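Local atomic coordinates of lectin (Polyandrocarpa misakiensis, PDB entry 1BYF), a protein that binds galactose as a calcium-dependent C-type lectin and has a role in the tunicate's defence against microorganisms. Residues A[7-17]-A[49-60]. Numbering follows the deposited sequence.
Sequences FSDETMNYADA and KGHDYWVGADNL. With ZN (zinc ion), chain E.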
loop_
_atom_site.group_PDB
_atom_site.type_symbol
_atom_site.label_atom_id
_atom_site.label_comp_id
_atom_site.label_asym_id
_atom_site.label_seq_id
_atom_site.Cartn_x
_atom_site.Cartn_y
_atom_site.Cartn_z
ATOM N N PHE A 7 -0.303 -4.428 -0.453
ATOM C CA PHE A 7 -1.329 -4.769 0.524
ATOM C C PHE A 7 -2.344 -5.662 -0.196
ATOM O O PHE A 7 -2.744 -5.291 -1.307
ATOM C CB PHE A 7 -2.072 -3.551 1.051
ATOM C CG PHE A 7 -1.276 -2.548 1.828
ATOM C CD1 PHE A 7 -0.623 -1.508 1.187
ATOM C CD2 PHE A 7 -1.205 -2.628 3.211
ATOM C CE1 PHE A 7 0.098 -0.578 1.911
ATOM C CE2 PHE A 7 -0.489 -1.699 3.941
ATOM C CZ PHE A 7 0.166 -0.674 3.294
ATOM N N SER A 8 -2.759 -6.758 0.404
ATOM C CA SER A 8 -3.741 -7.619 -0.249
ATOM C C SER A 8 -4.909 -7.956 0.671
ATOM O O SER A 8 -4.725 -8.305 1.836
ATOM C CB SER A 8 -3.101 -8.895 -0.796
ATOM O OG SER A 8 -4.128 -9.753 -1.286
ATOM N N ASP A 9 -6.114 -7.832 0.129
ATOM C CA ASP A 9 -7.333 -8.146 0.857
ATOM C C ASP A 9 -7.547 -9.655 0.967
ATOM O O ASP A 9 -8.438 -10.102 1.681
ATOM C CB ASP A 9 -8.562 -7.518 0.186
ATOM C CG ASP A 9 -8.650 -6.040 0.549
ATOM O OD1 ASP A 9 -8.433 -5.735 1.742
ATOM O OD2 ASP A 9 -8.937 -5.233 -0.350
ATOM N N GLU A 10 -6.731 -10.409 0.255
ATOM C CA GLU A 10 -6.755 -11.862 0.278
ATOM C C GLU A 10 -6.246 -12.376 1.622
ATOM O O GLU A 10 -5.172 -11.913 1.997
ATOM C CB GLU A 10 -5.705 -12.353 -0.731
ATOM C CG GLU A 10 -6.228 -12.814 -2.066
ATOM C CD GLU A 10 -6.014 -14.310 -2.234
ATOM O OE1 GLU A 10 -4.903 -14.697 -2.656
ATOM O OE2 GLU A 10 -6.960 -15.069 -1.936
ATOM N N THR A 11 -6.928 -13.294 2.272
ATOM C CA THR A 11 -6.456 -13.796 3.557
ATOM C C THR A 11 -5.821 -15.177 3.455
ATOM O O THR A 11 -6.166 -15.985 2.595
ATOM C CB THR A 11 -7.629 -13.843 4.556
ATOM O OG1 THR A 11 -8.625 -14.700 3.989
ATOM C CG2 THR A 11 -8.203 -12.453 4.760
ATOM N N MET A 12 -4.897 -15.447 4.362
ATOM C CA MET A 12 -4.145 -16.677 4.427
ATOM C C MET A 12 -3.539 -16.858 5.832
ATOM O O MET A 12 -3.486 -15.892 6.585
ATOM C CB MET A 12 -2.898 -16.598 3.554
ATOM C CG MET A 12 -2.918 -16.925 2.093
ATOM S SD MET A 12 -1.746 -15.782 1.269
ATOM C CE MET A 12 -2.930 -14.528 0.779
ATOM N N ASN A 13 -2.996 -18.059 6.021
ATOM C CA ASN A 13 -2.266 -18.310 7.266
ATOM C C ASN A 13 -0.872 -17.701 7.073
ATOM O O ASN A 13 -0.527 -17.237 5.980
ATOM C CB ASN A 13 -2.214 -19.777 7.654
ATOM C CG ASN A 13 -1.599 -20.697 6.629
ATOM O OD1 ASN A 13 -0.705 -20.301 5.874
ATOM N ND2 ASN A 13 -2.069 -21.944 6.586
ATOM N N TYR A 14 -0.074 -17.694 8.120
ATOM C CA TYR A 14 1.254 -17.106 8.098
ATOM C C TYR A 14 2.206 -17.740 7.098
ATOM O O TYR A 14 2.885 -17.005 6.364
ATOM C CB TYR A 14 1.828 -17.164 9.516
ATOM C CG TYR A 14 3.196 -16.542 9.657
ATOM C CD1 TYR A 14 3.322 -15.168 9.773
ATOM C CD2 TYR A 14 4.351 -17.318 9.663
ATOM C CE1 TYR A 14 4.560 -14.571 9.906
ATOM C CE2 TYR A 14 5.597 -16.729 9.800
ATOM C CZ TYR A 14 5.693 -15.361 9.923
ATOM O OH TYR A 14 6.917 -14.747 10.051
ATOM N N ALA A 15 2.268 -19.070 7.051
ATOM C CA ALA A 15 3.173 -19.716 6.098
ATOM C C ALA A 15 2.802 -19.290 4.675
ATOM O O ALA A 15 3.663 -18.891 3.896
ATOM C CB ALA A 15 3.144 -21.230 6.213
ATOM N N ASP A 16 1.515 -19.371 4.355
ATOM C CA ASP A 16 1.033 -19.025 3.025
ATOM C C ASP A 16 1.289 -17.560 2.686
ATOM O O ASP A 16 1.544 -17.247 1.524
ATOM C CB ASP A 16 -0.444 -19.384 2.874
ATOM C CG ASP A 16 -0.667 -20.888 2.821
ATOM O OD1 ASP A 16 0.307 -21.640 2.599
ATOM O OD2 ASP A 16 -1.812 -21.344 3.009
ATOM N N ALA A 17 1.241 -16.683 3.684
ATOM C CA ALA A 17 1.515 -15.268 3.439
ATOM C C ALA A 17 2.973 -15.116 2.994
ATOM O O ALA A 17 3.272 -14.342 2.084
ATOM C CB ALA A 17 1.241 -14.423 4.662
ATOM N N LYS A 49 -8.533 0.406 6.910
ATOM C CA LYS A 49 -9.083 -0.913 6.628
ATOM C C LYS A 49 -9.682 -1.556 7.871
ATOM O O LYS A 49 -10.683 -2.267 7.747
ATOM C CB LYS A 49 -8.018 -1.806 5.984
ATOM C CG LYS A 49 -7.915 -1.557 4.474
ATOM C CD LYS A 49 -8.789 -2.597 3.770
ATOM C CE LYS A 49 -9.076 -2.202 2.333
ATOM N NZ LYS A 49 -9.912 -3.237 1.661
ATOM N N GLY A 50 -9.076 -1.312 9.029
ATOM C CA GLY A 50 -9.567 -1.854 10.280
ATOM C C GLY A 50 -9.567 -3.371 10.320
ATOM O O GLY A 50 -10.421 -3.954 10.993
ATOM N N HIS A 51 -8.638 -4.018 9.629
ATOM C CA HIS A 51 -8.571 -5.472 9.619
ATOM C C HIS A 51 -7.199 -5.966 10.083
ATOM O O HIS A 51 -6.265 -5.176 10.176
ATOM C CB HIS A 51 -8.858 -6.054 8.239
ATOM C CG HIS A 51 -10.313 -6.226 7.936
ATOM N ND1 HIS A 51 -11.088 -7.147 8.611
ATOM C CD2 HIS A 51 -11.129 -5.604 7.046
ATOM C CE1 HIS A 51 -12.330 -7.082 8.150
ATOM N NE2 HIS A 51 -12.372 -6.162 7.204
ATOM N N ASP A 52 -7.109 -7.263 10.343
ATOM C CA ASP A 52 -5.862 -7.885 10.759
ATOM C C ASP A 52 -4.978 -8.165 9.543
ATOM O O ASP A 52 -5.480 -8.614 8.504
ATOM C CB ASP A 52 -6.121 -9.227 11.446
ATOM C CG ASP A 52 -6.929 -9.142 12.718
ATOM O OD1 ASP A 52 -6.936 -8.079 13.368
ATOM O OD2 ASP A 52 -7.570 -10.158 13.074
ATOM N N TYR A 53 -3.678 -7.971 9.703
ATOM C CA TYR A 53 -2.712 -8.232 8.658
ATOM C C TYR A 53 -1.492 -8.988 9.190
ATOM O O TYR A 53 -1.012 -8.646 10.270
ATOM C CB TYR A 53 -2.126 -6.915 8.110
ATOM C CG TYR A 53 -3.100 -6.166 7.234
ATOM C CD1 TYR A 53 -4.116 -5.405 7.784
ATOM C CD2 TYR A 53 -2.988 -6.236 5.854
ATOM C CE1 TYR A 53 -5.008 -4.722 6.976
ATOM C CE2 TYR A 53 -3.872 -5.554 5.033
ATOM C CZ TYR A 53 -4.878 -4.807 5.606
ATOM O OH TYR A 53 -5.761 -4.127 4.795
ATOM N N TRP A 54 -0.968 -9.918 8.404
ATOM C CA TRP A 54 0.254 -10.595 8.828
ATOM C C TRP A 54 1.434 -9.647 8.601
ATOM O O TRP A 54 1.391 -8.816 7.691
ATOM C CB TRP A 54 0.521 -11.847 8.009
ATOM C CG TRP A 54 -0.323 -13.034 8.341
ATOM C CD1 TRP A 54 -1.177 -13.704 7.517
ATOM C CD2 TRP A 54 -0.368 -13.701 9.615
ATOM N NE1 TRP A 54 -1.758 -14.744 8.208
ATOM C CE2 TRP A 54 -1.280 -14.764 9.489
ATOM C CE3 TRP A 54 0.267 -13.492 10.840
ATOM C CZ2 TRP A 54 -1.571 -15.626 10.550
ATOM C CZ3 TRP A 54 -0.024 -14.348 11.896
ATOM C CH2 TRP A 54 -0.934 -15.404 11.741
ATOM N N VAL A 55 2.462 -9.775 9.417
ATOM C CA VAL A 55 3.718 -9.057 9.246
ATOM C C VAL A 55 4.810 -10.140 9.332
ATOM O O VAL A 55 4.535 -11.260 9.783
ATOM C CB VAL A 55 4.024 -7.898 10.191
ATOM C CG1 VAL A 55 2.958 -6.807 10.085
ATOM C CG2 VAL A 55 4.181 -8.338 11.644
ATOM N N GLY A 56 6.010 -9.834 8.866
ATOM C CA GLY A 56 7.082 -10.801 8.822
ATOM C C GLY A 56 7.868 -10.999 10.099
ATOM O O GLY A 56 9.082 -10.769 10.090
ATOM N N ALA A 57 7.219 -11.433 11.174
ATOM C CA ALA A 57 7.932 -11.688 12.426
ATOM C C ALA A 57 7.321 -12.909 13.103
ATOM O O ALA A 57 6.122 -13.169 12.971
ATOM C CB ALA A 57 7.931 -10.470 13.325
ATOM N N ASP A 58 8.169 -13.673 13.795
ATOM C CA ASP A 58 7.700 -14.880 14.480
ATOM C C ASP A 58 8.741 -15.368 15.482
ATOM O O ASP A 58 9.838 -14.805 15.542
ATOM C CB ASP A 58 7.392 -15.955 13.437
ATOM C CG ASP A 58 8.615 -16.366 12.638
ATOM O OD1 ASP A 58 9.528 -16.986 13.229
ATOM O OD2 ASP A 58 8.695 -16.080 11.426
ATOM N N ASN A 59 8.399 -16.378 16.281
ATOM C CA ASN A 59 9.334 -16.911 17.273
ATOM C C ASN A 59 9.839 -18.298 16.885
ATOM O O ASN A 59 10.331 -19.039 17.748
ATOM C CB ASN A 59 8.622 -16.994 18.631
ATOM C CG ASN A 59 7.655 -18.153 18.753
ATOM O OD1 ASN A 59 7.293 -18.831 17.787
ATOM N ND2 ASN A 59 7.214 -18.418 19.986
ATOM N N LEU A 60 9.675 -18.692 15.633
ATOM C CA LEU A 60 10.001 -20.033 15.178
ATOM C C LEU A 60 11.447 -20.472 15.277
ATOM O O LEU A 60 11.688 -21.686 15.416
ATOM C CB LEU A 60 9.478 -20.234 13.741
ATOM C CG LEU A 60 7.984 -19.907 13.564
ATOM C CD1 LEU A 60 7.566 -20.026 12.102
ATOM C CD2 LEU A 60 7.124 -20.831 14.423
HETATM ZN ZN ZN E . -8.381 -10.350 14.783
HETATM O O HOH W 1 -5.831 -4.585 2.110
#
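Tyr14 and Trp54 form the apolar centre: CB of Tyr14 stands almost squarely over the six-membered ring of Trp54, a CH-pi contact 3.8 Å from the centroid. With CG anti to the backbone N (chi1 -178°), the tyrosine ring runs on past the indole and turns its edge to that same face, a T-shaped pair with planes at 74°; CD1 of Tyr14 lies 3.6 Å from CE3 of Trp54. Ala17, one helical turn on, brings its CB to CD1 of Trp54. In the indole plane NE1 of Trp54 donates to Met12 O (2.6 Å), tying the ring to the chain just before Asn13, the N-cap of helix 14-22; OD1 of Asn13 accepts from Asp16 N, the capping bond. In this C-type lectin fold the contact seats the start of that helix on strand 53-55, a neighbour of strands 96-100 and 115-122; Arg115 adds a cation-pi contact to Trp54. At one end Tyr14 OH donates to the anti lone pair of Asp58 OD2 (2.6 Å), the carboxylate turned 83° from the phenol ring, while Asp58 OD1 closes an Asx turn onto Leu60 N. At the other, Lys49 NZ makes a salt bridge to Asp9 OD1 (2.9 Å), which is also salt-bridged to Arg116 NE and, through a water, reaches Tyr53 OH; Asp9 OD2 accepts from Tyr3 N of the second subunit.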